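Local atomic coordinates of cutm, flavoprotein of carbon monoxide dehydrogenase (Hydrogenophaga pseudoflava, PDB entry 1FFV), a protein that carries FAD as the flavoprotein subunit of carbon monoxide dehydrogenase and probably passes electrons from CO oxidation on to an external acceptor. Residues Asp53-Arg56 with Leu60-Ile63; Asp80-Pro85 with Ala97-Ala102; Gly143-Pro148 with Glu163-Val168. All coordinates share one frame; numbering follows the deposited sequence.

Contact 1: Asp53-Arg56 with Leu60-Ile63. With FAD (flavin-adenine dinucleotide), chain J.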
loop_
_atom_site.group_PDB
_atom_site.type_symbol
_atom_site.label_atom_id
_atom_site.label_comp_id
_atom_site.label_asym_id
_atom_site.label_seq_id
_atom_site.Cartn_x
_atom_site.Cartn_y
_atom_site.Cartn_z
ATOM N N ASP C 53 34.864 2.998 25.432
ATOM C CA ASP C 53 35.229 2.079 24.365
ATOM C C ASP C 53 36.746 2.040 24.182
ATOM O O ASP C 53 37.381 3.059 23.890
ATOM C CB ASP C 53 34.540 2.516 23.064
ATOM C CG ASP C 53 34.617 1.470 21.964
ATOM O OD1 ASP C 53 35.437 0.529 22.041
ATOM O OD2 ASP C 53 33.838 1.600 21.002
ATOM N N ILE C 54 37.322 0.857 24.359
ATOM C CA ILE C 54 38.758 0.690 24.193
ATOM C C ILE C 54 39.134 -0.029 22.886
ATOM O O ILE C 54 40.250 -0.527 22.758
ATOM C CB ILE C 54 39.390 -0.022 25.416
ATOM C CG1 ILE C 54 38.690 -1.360 25.680
ATOM C CG2 ILE C 54 39.305 0.880 26.644
ATOM C CD1 ILE C 54 39.285 -2.162 26.820
ATOM N N ASN C 55 38.223 -0.036 21.907
ATOM C CA ASN C 55 38.458 -0.678 20.600
ATOM C C ASN C 55 39.304 0.136 19.627
ATOM O O ASN C 55 39.675 -0.368 18.565
ATOM C CB ASN C 55 37.139 -1.004 19.881
ATOM C CG ASN C 55 36.478 -2.261 20.392
ATOM O OD1 ASN C 55 35.594 -2.186 21.249
ATOM N ND2 ASN C 55 36.879 -3.415 19.865
ATOM N N ARG C 56 39.575 1.396 19.952
ATOM C CA ARG C 56 40.359 2.252 19.065
ATOM C C ARG C 56 41.747 2.589 19.630
ATOM O O ARG C 56 42.334 3.626 19.307
ATOM C CB ARG C 56 39.569 3.526 18.743
ATOM C CG ARG C 56 38.201 3.281 18.090
ATOM C CD ARG C 56 38.314 2.841 16.633
ATOM N NE ARG C 56 38.913 3.884 15.794
ATOM N N LEU C 60 46.585 -1.993 22.530
ATOM C CA LEU C 60 45.916 -3.112 23.183
ATOM C C LEU C 60 45.778 -4.259 22.196
ATOM O O LEU C 60 45.188 -5.280 22.506
ATOM C CB LEU C 60 44.534 -2.692 23.688
ATOM C CG LEU C 60 44.455 -1.655 24.806
ATOM C CD1 LEU C 60 42.998 -1.353 25.132
ATOM C CD2 LEU C 60 45.178 -2.183 26.037
ATOM N N ARG C 61 46.344 -4.076 21.006
ATOM C CA ARG C 61 46.276 -5.073 19.942
ATOM C C ARG C 61 47.637 -5.656 19.577
ATOM O O ARG C 61 48.679 -5.121 19.956
ATOM C CB ARG C 61 45.626 -4.457 18.701
ATOM C CG ARG C 61 44.251 -3.881 18.984
ATOM C CD ARG C 61 43.564 -3.321 17.756
ATOM N NE ARG C 61 42.217 -2.840 18.090
ATOM C CZ ARG C 61 41.185 -3.620 18.431
ATOM N NH1 ARG C 61 41.326 -4.944 18.494
ATOM N NH2 ARG C 61 39.996 -3.078 18.685
ATOM N N GLY C 62 47.619 -6.775 18.862
ATOM C CA GLY C 62 48.859 -7.399 18.449
ATOM C C GLY C 62 49.265 -8.621 19.242
ATOM O O GLY C 62 48.959 -8.753 20.426
ATOM N N ILE C 63 49.941 -9.531 18.556
ATOM C CA ILE C 63 50.444 -10.764 19.144
ATOM C C ILE C 63 51.924 -10.828 18.771
ATOM O O ILE C 63 52.272 -10.913 17.590
ATOM C CB ILE C 63 49.712 -11.996 18.562
ATOM C CG1 ILE C 63 48.236 -11.971 18.972
ATOM C CG2 ILE C 63 50.395 -13.287 19.008
ATOM C CD1 ILE C 63 47.383 -13.018 18.273
HETATM P PA FAD J . 32.929 -7.033 27.253
HETATM O O1A FAD J . 33.231 -5.595 27.150
HETATM O O2A FAD J . 31.701 -7.482 26.897
HETATM O O5B FAD J . 33.135 -7.303 28.706
HETATM C C5B FAD J . 34.363 -6.984 29.329
HETATM C C4B FAD J . 34.125 -6.944 30.833
HETATM O O4B FAD J . 35.476 -6.865 31.382
HETATM C C3B FAD J . 33.519 -5.680 31.383
HETATM O O3B FAD J . 33.196 -5.696 32.727
HETATM C C2B FAD J . 34.583 -4.697 30.944
HETATM O O2B FAD J . 34.400 -3.468 31.561
HETATM C C1B FAD J . 35.829 -5.406 31.373
HETATM N N9A FAD J . 36.953 -5.363 30.455
HETATM C C8A FAD J . 36.965 -5.708 29.128
HETATM N N7A FAD J . 38.162 -5.559 28.567
HETATM C C5A FAD J . 38.962 -5.090 29.578
HETATM C C6A FAD J . 40.375 -4.744 29.610
HETATM N N6A FAD J . 41.178 -4.817 28.583
HETATM N N1A FAD J . 40.818 -4.309 30.824
HETATM C C2A FAD J . 40.023 -4.219 31.914
HETATM N N3A FAD J . 38.727 -4.518 31.978
HETATM C C4A FAD J . 38.237 -4.959 30.783
HETATM N N1 FAD J . 32.650 -17.017 26.536
HETATM C C2 FAD J . 33.282 -18.149 26.806
HETATM O O2 FAD J . 34.309 -18.157 27.399
HETATM N N3 FAD J . 32.784 -19.415 26.412
HETATM C C4 FAD J . 31.608 -19.536 25.723
HETATM O O4 FAD J . 31.215 -20.638 25.399
HETATM C C4X FAD J . 30.897 -18.303 25.422
HETATM N N5 FAD J . 29.742 -18.359 24.754
HETATM C C5X FAD J . 29.115 -17.181 24.495
HETATM C C6 FAD J . 27.909 -17.255 23.797
HETATM C C7 FAD J . 27.201 -16.139 23.486
HETATM C C7M FAD J . 25.897 -16.253 22.734
HETATM C C8 FAD J . 27.691 -14.842 23.870
HETATM C C8M FAD J . 26.922 -13.584 23.540
HETATM C C9 FAD J . 28.904 -14.746 24.569
HETATM C C9A FAD J . 29.610 -15.902 24.876
HETATM N N10 FAD J . 30.846 -15.877 25.586
HETATM C C10 FAD J . 31.480 -17.033 25.858
HETATM C "C1'" FAD J . 31.426 -14.554 25.989
HETATM C "C2'" FAD J . 32.569 -13.782 25.179
HETATM O "O2'" FAD J . 33.235 -15.017 25.168
HETATM C "C3'" FAD J . 32.445 -12.784 26.314
HETATM O "O3'" FAD J . 32.299 -12.203 24.998
HETATM C "C4'" FAD J . 33.434 -11.647 26.461
HETATM O "O4'" FAD J . 33.257 -12.425 27.689
HETATM C "C5'" FAD J . 33.381 -10.510 27.487
HETATM O "O5'" FAD J . 34.563 -10.194 26.439
HETATM P P FAD J . 34.369 -8.920 25.613
HETATM O O1P FAD J . 35.691 -8.787 24.824
HETATM O O2P FAD J . 33.251 -8.945 24.797
HETATM O O3P FAD J . 34.140 -7.812 26.556
#
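Arg61 reaches back over the loop to the main chain of Asn55, and this is the polar link of the contact. Its NH2 donates to Asn55 O at 2.7 Å along an almost straight line, 178° at the hydrogen. The acceptor lies in the guanidinium plane, whereas the donor stands 26° out of the carbonyl plane. Replacing Arg61 by an alanine would probably leave the Asn55 carbonyl without this donor and the two ends of the loop less firmly joined. A second polar element lies within Asp53-Arg56, where Asn55 N donates to Asp53 OD1 at 2.8 Å in an Asx turn; the other carboxylate oxygen, OD2, is bonded to the hydroxyl of Tyr8.

Apolar packing runs alongside. Leu60 CD1 rests 3.9 Å from Ile54 CB. With CG1 of Ile54 set between the backbone N and the carbonyl carbon (chi1 55°), the chain runs out to the cofactor, its CD1 3.7 Å from N6A of the FAD adenine.

The loop joins strand 50-53 to strand 63-66: Asp53 pairs through its backbone with His9 on strand 7-9, Ile54 with Leu31 on strand 28-31, and Gly62 with Gly73 on strand 69-73.

Contact 2: Asp80-Pro85 with Ala97-Ala102; sequences DLISSP and AAKLIA. With FAD (flavin-adenine dinucleotide), chain J.
Ile82, on helix 78-83, packs against Ala98 and Lys99, a contact of that helix with segment 97-102 in the FAD-binding domain shared with molybdopterin dehydrogenases. The isoleucine meets this segment with both of its branches. CG1 sits over the methyl of Ala98, at 3.6 Å from its CB, and the chain continues to CD1, which comes 3.8 Å from Lys99 CG. The other branch, CG2, is anti to the backbone N and lies against the outer part of the lysine, 3.9 Å from CE.

Lys99 is fully extended beyond CG, and its methylene groups pass at a slant across the isoleucine. Its apolar length thus covers Ile82, while its ammonium group forms a salt bridge with Glu96. Leu81 adds a looser touch, CD2 against Ala98 CB, and on its other contacts packs on Thr76 and on His125 of helix 125-131. No hydrogen bond joins the two segments.

Two backbone bonds of three-residue span, Leu100 N to Ala97 O and Ile101 N to Ala98 O, hold the chain on its way to the flavin. Here Ile101 lays CG2 over the pyrimidine part of the isoalloxazine, 3.5 Å from FAD C2. Ala102 follows with a positive phi of 49° and sets its CB on the same face, 3.6 Å from FAD N5; its backbone N makes a weak bond to FAD O4 at 3.4 Å, approaching that oxygen from above the ring plane.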
loop_
_atom_site.group_PDB
_atom_site.type_symbol
_atom_site.label_atom_id
_atom_site.label_comp_id
_atom_site.label_asym_id
_atom_site.label_seq_id
_atom_site.Cartn_x
_atom_site.Cartn_y
_atom_site.Cartn_z
ATOM N N ASP C 80 41.194 -14.245 15.992
ATOM C CA ASP C 80 42.575 -13.881 15.695
ATOM C C ASP C 80 43.516 -14.731 16.534
ATOM O O ASP C 80 44.691 -14.896 16.209
ATOM C CB ASP C 80 42.806 -12.396 15.963
ATOM C CG ASP C 80 42.306 -11.523 14.834
ATOM O OD1 ASP C 80 41.396 -11.951 14.099
ATOM O OD2 ASP C 80 42.842 -10.412 14.656
ATOM N N LEU C 81 42.972 -15.268 17.619
ATOM C CA LEU C 81 43.705 -16.134 18.519
ATOM C C LEU C 81 43.824 -17.483 17.808
ATOM O O LEU C 81 44.872 -18.130 17.837
ATOM C CB LEU C 81 42.900 -16.292 19.805
ATOM C CG LEU C 81 43.641 -16.331 21.131
ATOM C CD1 LEU C 81 44.416 -15.036 21.330
ATOM C CD2 LEU C 81 42.636 -16.548 22.247
ATOM N N ILE C 82 42.740 -17.876 17.143
ATOM C CA ILE C 82 42.666 -19.131 16.405
ATOM C C ILE C 82 43.520 -19.114 15.142
ATOM O O ILE C 82 44.155 -20.112 14.801
ATOM C CB ILE C 82 41.206 -19.439 15.987
ATOM C CG1 ILE C 82 40.330 -19.639 17.221
ATOM C CG2 ILE C 82 41.145 -20.666 15.083
ATOM C CD1 ILE C 82 38.858 -19.789 16.888
ATOM N N SER C 83 43.530 -17.986 14.441
ATOM C CA SER C 83 44.287 -17.891 13.200
ATOM C C SER C 83 45.742 -17.441 13.340
ATOM O O SER C 83 46.504 -17.520 12.378
ATOM C CB SER C 83 43.549 -16.997 12.207
ATOM O OG SER C 83 43.605 -15.654 12.636
ATOM N N SER C 84 46.129 -16.981 14.526
ATOM C CA SER C 84 47.503 -16.529 14.763
ATOM C C SER C 84 48.563 -17.625 14.611
ATOM O O SER C 84 48.540 -18.620 15.335
ATOM C CB SER C 84 47.624 -15.921 16.156
ATOM O OG SER C 84 48.977 -15.822 16.551
ATOM N N PRO C 85 49.491 -17.470 13.645
ATOM C CA PRO C 85 50.529 -18.491 13.470
ATOM C C PRO C 85 51.438 -18.584 14.694
ATOM O O PRO C 85 51.988 -19.644 14.980
ATOM C CB PRO C 85 51.264 -18.038 12.202
ATOM C CG PRO C 85 50.963 -16.567 12.111
ATOM C CD PRO C 85 49.525 -16.493 12.543
ATOM N N ALA C 97 41.392 -24.372 21.761
ATOM C CA ALA C 97 40.363 -24.166 22.769
ATOM C C ALA C 97 39.461 -22.986 22.438
ATOM O O ALA C 97 38.280 -22.989 22.784
ATOM C CB ALA C 97 40.999 -23.972 24.134
ATOM N N ALA C 98 40.019 -21.975 21.778
ATOM C CA ALA C 98 39.238 -20.801 21.410
ATOM C C ALA C 98 38.121 -21.183 20.441
ATOM O O ALA C 98 37.093 -20.510 20.378
ATOM C CB ALA C 98 40.134 -19.728 20.803
ATOM N N LYS C 99 38.321 -22.278 19.708
ATOM C CA LYS C 99 37.327 -22.762 18.749
ATOM C C LYS C 99 36.059 -23.212 19.456
ATOM O O LYS C 99 34.993 -23.273 18.852
ATOM C CB LYS C 99 37.874 -23.936 17.933
ATOM C CG LYS C 99 38.971 -23.582 16.944
ATOM C CD LYS C 99 39.366 -24.818 16.152
ATOM C CE LYS C 99 40.553 -24.558 15.236
ATOM N NZ LYS C 99 40.849 -25.770 14.403
ATOM N N LEU C 100 36.193 -23.544 20.735
ATOM C CA LEU C 100 35.073 -23.998 21.545
ATOM C C LEU C 100 34.338 -22.839 22.216
ATOM O O LEU C 100 33.399 -23.060 22.984
ATOM C CB LEU C 100 35.572 -24.975 22.615
ATOM C CG LEU C 100 36.384 -26.170 22.109
ATOM C CD1 LEU C 100 36.932 -26.969 23.281
ATOM C CD2 LEU C 100 35.517 -27.041 21.190
ATOM N N ILE C 101 34.765 -21.612 21.945
ATOM C CA ILE C 101 34.129 -20.456 22.557
ATOM C C ILE C 101 33.084 -19.823 21.653
ATOM O O ILE C 101 33.367 -19.490 20.502
ATOM C CB ILE C 101 35.169 -19.381 22.964
ATOM C CG1 ILE C 101 36.117 -19.949 24.020
ATOM C CG2 ILE C 101 34.475 -18.124 23.506
ATOM C CD1 ILE C 101 37.300 -19.043 24.312
ATOM N N ALA C 102 31.863 -19.712 22.160
ATOM C CA ALA C 102 30.775 -19.081 21.417
ATOM C C ALA C 102 30.605 -19.588 19.979
ATOM O O ALA C 102 30.554 -20.792 19.745
ATOM C CB ALA C 102 30.974 -17.567 21.430
HETATM P PA FAD J . 32.929 -7.033 27.253
HETATM O O1A FAD J . 33.231 -5.595 27.150
HETATM O O2A FAD J . 31.701 -7.482 26.897
HETATM O O5B FAD J . 33.135 -7.303 28.706
HETATM C C5B FAD J . 34.363 -6.984 29.329
HETATM C C4B FAD J . 34.125 -6.944 30.833
HETATM O O4B FAD J . 35.476 -6.865 31.382
HETATM C C3B FAD J . 33.519 -5.680 31.383
HETATM O O3B FAD J . 33.196 -5.696 32.727
HETATM C C2B FAD J . 34.583 -4.697 30.944
HETATM O O2B FAD J . 34.400 -3.468 31.561
HETATM C C1B FAD J . 35.829 -5.406 31.373
HETATM N N9A FAD J . 36.953 -5.363 30.455
HETATM C C8A FAD J . 36.965 -5.708 29.128
HETATM N N7A FAD J . 38.162 -5.559 28.567
HETATM C C5A FAD J . 38.962 -5.090 29.578
HETATM C C6A FAD J . 40.375 -4.744 29.610
HETATM N N6A FAD J . 41.178 -4.817 28.583
HETATM N N1A FAD J . 40.818 -4.309 30.824
HETATM C C2A FAD J . 40.023 -4.219 31.914
HETATM N N3A FAD J . 38.727 -4.518 31.978
HETATM C C4A FAD J . 38.237 -4.959 30.783
HETATM N N1 FAD J . 32.650 -17.017 26.536
HETATM C C2 FAD J . 33.282 -18.149 26.806
HETATM O O2 FAD J . 34.309 -18.157 27.399
HETATM N N3 FAD J . 32.784 -19.415 26.412
HETATM C C4 FAD J . 31.608 -19.536 25.723
HETATM O O4 FAD J . 31.215 -20.638 25.399
HETATM C C4X FAD J . 30.897 -18.303 25.422
HETATM N N5 FAD J . 29.742 -18.359 24.754
HETATM C C5X FAD J . 29.115 -17.181 24.495
HETATM C C6 FAD J . 27.909 -17.255 23.797
HETATM C C7 FAD J . 27.201 -16.139 23.486
HETATM C C7M FAD J . 25.897 -16.253 22.734
HETATM C C8 FAD J . 27.691 -14.842 23.870
HETATM C C8M FAD J . 26.922 -13.584 23.540
HETATM C C9 FAD J . 28.904 -14.746 24.569
HETATM C C9A FAD J . 29.610 -15.902 24.876
HETATM N N10 FAD J . 30.846 -15.877 25.586
HETATM C C10 FAD J . 31.480 -17.033 25.858
HETATM C "C1'" FAD J . 31.426 -14.554 25.989
HETATM C "C2'" FAD J . 32.569 -13.782 25.179
HETATM O "O2'" FAD J . 33.235 -15.017 25.168
HETATM C "C3'" FAD J . 32.445 -12.784 26.314
HETATM O "O3'" FAD J . 32.299 -12.203 24.998
HETATM C "C4'" FAD J . 33.434 -11.647 26.461
HETATM O "O4'" FAD J . 33.257 -12.425 27.689
HETATM C "C5'" FAD J . 33.381 -10.510 27.487
HETATM O "O5'" FAD J . 34.563 -10.194 26.439
HETATM P P FAD J . 34.369 -8.920 25.613
HETATM O O1P FAD J . 35.691 -8.787 24.824
HETATM O O2P FAD J . 33.251 -8.945 24.797
HETATM O O3P FAD J . 34.140 -7.812 26.556
#

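Contact 3: Gly143-Pro148 with Glu163-Val168; sequences GRRTVP and ENEVMV. With FAD (flavin-adenine dinucleotide), chain J.
Arg144 and Glu165 mark the closest approach of the two backbones, with CA atoms 9.0 Å apart, because strand 135-140 runs between strands 143-148 and 166-173 and leaves side chains to span the gap. Arg145 does so with charge. Its chain bends at chi3 (-99°) and turns the edge of the guanidinium to the carboxylate of Glu165, the two planes only 18° apart. NH1 is 2.9 Å from both Glu165 OE1 and Glu165 OE2; the bond to OE2 is nearly straight, at 175°, and arrives on the syn side. This salt bridge is thus a fork with one nitrogen facing two oxygens.

Glu165 is buried and further satisfied: the backbone N of Glu162 donates to OE1, and a water 2.7 Å from OE2 also lies near the carbonyl oxygen of Gly143. Several donors around one carboxylate are likely to keep it ionised.

Arg144 crosses Val168 at about a right angle. One face of its guanidinium rests on the valine methyls, with CG2 3.9 Å above the plane towards the rim, while NE is paired with Glu139.

Between Glu165 and Val168 the chain turns to the cofactor. Met167 N donates to FAD N1A at 2.7 Å, and FAD N6A donates to Met167 O at 2.9 Å. This pair of backbone bonds reads the Watson-Crick edge of the base, a typical way for an edge of main chain to recognise adenine.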
loop_
_atom_site.group_PDB
_atom_site.type_symbol
_atom_site.label_atom_id
_atom_site.label_comp_id
_atom_site.label_asym_id
_atom_site.label_seq_id
_atom_site.Cartn_x
_atom_site.Cartn_y
_atom_site.Cartn_z
ATOM N N GLY C 143 50.833 3.452 37.150
ATOM C CA GLY C 143 51.729 2.696 36.299
ATOM C C GLY C 143 51.219 1.308 35.979
ATOM O O GLY C 143 50.013 1.061 35.964
ATOM N N ARG C 144 52.142 0.395 35.709
ATOM C CA ARG C 144 51.777 -0.970 35.379
ATOM C C ARG C 144 52.164 -1.958 36.465
ATOM O O ARG C 144 53.059 -1.700 37.269
ATOM C CB ARG C 144 52.397 -1.375 34.038
ATOM C CG ARG C 144 51.821 -0.603 32.869
ATOM C CD ARG C 144 52.332 -1.109 31.542
ATOM N NE ARG C 144 51.669 -0.425 30.434
ATOM C CZ ARG C 144 51.771 -0.779 29.158
ATOM N NH1 ARG C 144 52.513 -1.819 28.801
ATOM N NH2 ARG C 144 51.116 -0.093 28.231
ATOM N N ARG C 145 51.442 -3.073 36.507
ATOM C CA ARG C 145 51.686 -4.142 37.465
ATOM C C ARG C 145 51.270 -5.424 36.768
ATOM O O ARG C 145 50.332 -5.425 35.963
ATOM C CB ARG C 145 50.859 -3.946 38.745
ATOM C CG ARG C 145 49.362 -4.188 38.582
ATOM C CD ARG C 145 48.546 -3.646 39.741
ATOM N NE ARG C 145 48.176 -4.672 40.709
ATOM C CZ ARG C 145 46.925 -4.964 41.077
ATOM N NH1 ARG C 145 45.886 -4.322 40.558
ATOM N NH2 ARG C 145 46.717 -5.873 42.017
ATOM N N THR C 146 52.007 -6.498 37.018
ATOM C CA THR C 146 51.684 -7.778 36.421
ATOM C C THR C 146 51.252 -8.752 37.506
ATOM O O THR C 146 51.906 -8.874 38.544
ATOM C CB THR C 146 52.870 -8.358 35.632
ATOM O OG1 THR C 146 53.206 -7.465 34.566
ATOM C CG2 THR C 146 52.505 -9.710 35.039
ATOM N N VAL C 147 50.127 -9.421 37.268
ATOM C CA VAL C 147 49.589 -10.390 38.208
ATOM C C VAL C 147 49.389 -11.730 37.505
ATOM O O VAL C 147 49.165 -11.769 36.288
ATOM C CB VAL C 147 48.255 -9.901 38.812
ATOM C CG1 VAL C 147 48.502 -8.672 39.687
ATOM C CG2 VAL C 147 47.250 -9.579 37.705
ATOM N N PRO C 148 49.529 -12.850 38.246
ATOM C CA PRO C 148 49.357 -14.187 37.670
ATOM C C PRO C 148 47.893 -14.576 37.484
ATOM O O PRO C 148 47.017 -14.112 38.219
ATOM C CB PRO C 148 50.025 -15.084 38.705
ATOM C CG PRO C 148 49.675 -14.405 39.977
ATOM C CD PRO C 148 49.942 -12.946 39.659
ATOM N N GLU C 163 39.121 -0.860 39.720
ATOM C CA GLU C 163 38.205 -0.049 38.909
ATOM C C GLU C 163 38.851 1.006 38.019
ATOM O O GLU C 163 38.235 1.485 37.068
ATOM C CB GLU C 163 37.158 0.623 39.791
ATOM C CG GLU C 163 36.176 -0.333 40.427
ATOM C CD GLU C 163 35.017 0.395 41.083
ATOM O OE1 GLU C 163 35.261 1.402 41.794
ATOM O OE2 GLU C 163 33.862 -0.039 40.877
ATOM N N ASN C 164 40.079 1.393 38.344
ATOM C CA ASN C 164 40.784 2.389 37.546
ATOM C C ASN C 164 41.906 1.784 36.708
ATOM O O ASN C 164 42.817 2.490 36.277
ATOM C CB ASN C 164 41.307 3.542 38.425
ATOM C CG ASN C 164 42.217 3.072 39.563
ATOM O OD1 ASN C 164 42.660 1.924 39.591
ATOM N ND2 ASN C 164 42.502 3.969 40.498
ATOM N N GLU C 165 41.833 0.478 36.461
ATOM C CA GLU C 165 42.854 -0.191 35.659
ATOM C C GLU C 165 42.319 -0.727 34.338
ATOM O O GLU C 165 41.121 -0.965 34.185
ATOM C CB GLU C 165 43.492 -1.342 36.432
ATOM C CG GLU C 165 44.397 -0.937 37.568
ATOM C CD GLU C 165 44.919 -2.140 38.315
ATOM O OE1 GLU C 165 44.099 -3.002 38.684
ATOM O OE2 GLU C 165 46.142 -2.238 38.526
ATOM N N VAL C 166 43.236 -0.930 33.395
ATOM C CA VAL C 166 42.923 -1.460 32.078
ATOM C C VAL C 166 43.902 -2.606 31.819
ATOM O O VAL C 166 45.118 -2.416 31.938
ATOM C CB VAL C 166 43.133 -0.381 30.983
ATOM C CG1 VAL C 166 42.906 -0.968 29.592
ATOM C CG2 VAL C 166 42.209 0.794 31.218
ATOM N N MET C 167 43.389 -3.803 31.531
ATOM C CA MET C 167 44.281 -4.920 31.230
ATOM C C MET C 167 44.834 -4.633 29.851
ATOM O O MET C 167 44.076 -4.478 28.902
ATOM C CB MET C 167 43.568 -6.276 31.219
ATOM C CG MET C 167 44.552 -7.449 31.030
ATOM S SD MET C 167 43.825 -9.100 30.979
ATOM C CE MET C 167 43.298 -9.309 32.673
ATOM N N VAL C 168 46.157 -4.530 29.760
ATOM C CA VAL C 168 46.839 -4.227 28.505
ATOM C C VAL C 168 47.182 -5.444 27.641
ATOM O O VAL C 168 46.895 -5.463 26.439
ATOM C CB VAL C 168 48.117 -3.387 28.775
ATOM C CG1 VAL C 168 48.975 -3.268 27.517
ATOM C CG2 VAL C 168 47.723 -2.005 29.275
HETATM P PA FAD J . 32.929 -7.033 27.253
HETATM O O1A FAD J . 33.231 -5.595 27.150
HETATM O O2A FAD J . 31.701 -7.482 26.897
HETATM O O5B FAD J . 33.135 -7.303 28.706
HETATM C C5B FAD J . 34.363 -6.984 29.329
HETATM C C4B FAD J . 34.125 -6.944 30.833
HETATM O O4B FAD J . 35.476 -6.865 31.382
HETATM C C3B FAD J . 33.519 -5.680 31.383
HETATM O O3B FAD J . 33.196 -5.696 32.727
HETATM C C2B FAD J . 34.583 -4.697 30.944
HETATM O O2B FAD J . 34.400 -3.468 31.561
HETATM C C1B FAD J . 35.829 -5.406 31.373
HETATM N N9A FAD J . 36.953 -5.363 30.455
HETATM C C8A FAD J . 36.965 -5.708 29.128
HETATM N N7A FAD J . 38.162 -5.559 28.567
HETATM C C5A FAD J . 38.962 -5.090 29.578
HETATM C C6A FAD J . 40.375 -4.744 29.610
HETATM N N6A FAD J . 41.178 -4.817 28.583
HETATM N N1A FAD J . 40.818 -4.309 30.824
HETATM C C2A FAD J . 40.023 -4.219 31.914
HETATM N N3A FAD J . 38.727 -4.518 31.978
HETATM C C4A FAD J . 38.237 -4.959 30.783
HETATM N N1 FAD J . 32.650 -17.017 26.536
HETATM C C2 FAD J . 33.282 -18.149 26.806
HETATM O O2 FAD J . 34.309 -18.157 27.399
HETATM N N3 FAD J . 32.784 -19.415 26.412
HETATM C C4 FAD J . 31.608 -19.536 25.723
HETATM O O4 FAD J . 31.215 -20.638 25.399
HETATM C C4X FAD J . 30.897 -18.303 25.422
HETATM N N5 FAD J . 29.742 -18.359 24.754
HETATM C C5X FAD J . 29.115 -17.181 24.495
HETATM C C6 FAD J . 27.909 -17.255 23.797
HETATM C C7 FAD J . 27.201 -16.139 23.486
HETATM C C7M FAD J . 25.897 -16.253 22.734
HETATM C C8 FAD J . 27.691 -14.842 23.870
HETATM C C8M FAD J . 26.922 -13.584 23.540
HETATM C C9 FAD J . 28.904 -14.746 24.569
HETATM C C9A FAD J . 29.610 -15.902 24.876
HETATM N N10 FAD J . 30.846 -15.877 25.586
HETATM C C10 FAD J . 31.480 -17.033 25.858
HETATM C "C1'" FAD J . 31.426 -14.554 25.989
HETATM C "C2'" FAD J . 32.569 -13.782 25.179
HETATM O "O2'" FAD J . 33.235 -15.017 25.168
HETATM C "C3'" FAD J . 32.445 -12.784 26.314
HETATM O "O3'" FAD J . 32.299 -12.203 24.998
HETATM C "C4'" FAD J . 33.434 -11.647 26.461
HETATM O "O4'" FAD J . 33.257 -12.425 27.689
HETATM C "C5'" FAD J . 33.381 -10.510 27.487
HETATM O "O5'" FAD J . 34.563 -10.194 26.439
HETATM P P FAD J . 34.369 -8.920 25.613
HETATM O O1P FAD J . 35.691 -8.787 24.824
HETATM O O2P FAD J . 33.251 -8.945 24.797
HETATM O O3P FAD J . 34.140 -7.812 26.556
HETATM O O HOH W 1 48.290 -0.756 37.722
#

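Overall arrangement
The three contacts follow one another along the chain, none nested or crossed. Contact 1 closes the short loop between strands 50-53 and 63-66. Contact 2 closes a longer excursion through helices 85-90 and 92-97, and contact 3 one that includes strands 153-155 and 158-159. Strands 63-66 and 143-148 form the two margins of the same five-stranded antiparallel sheet. Contact 1 touches both others: Ile63 CD1 packs on Ser84 CB at 3.6 Å, and Leu60 CD2 on Val168 CA at 3.6 Å. Contacts 2 and 3 stay about 11 Å apart at their nearest atoms. FAD spans them, its adenine beside contacts 1 and 3, its flavin at contact 2.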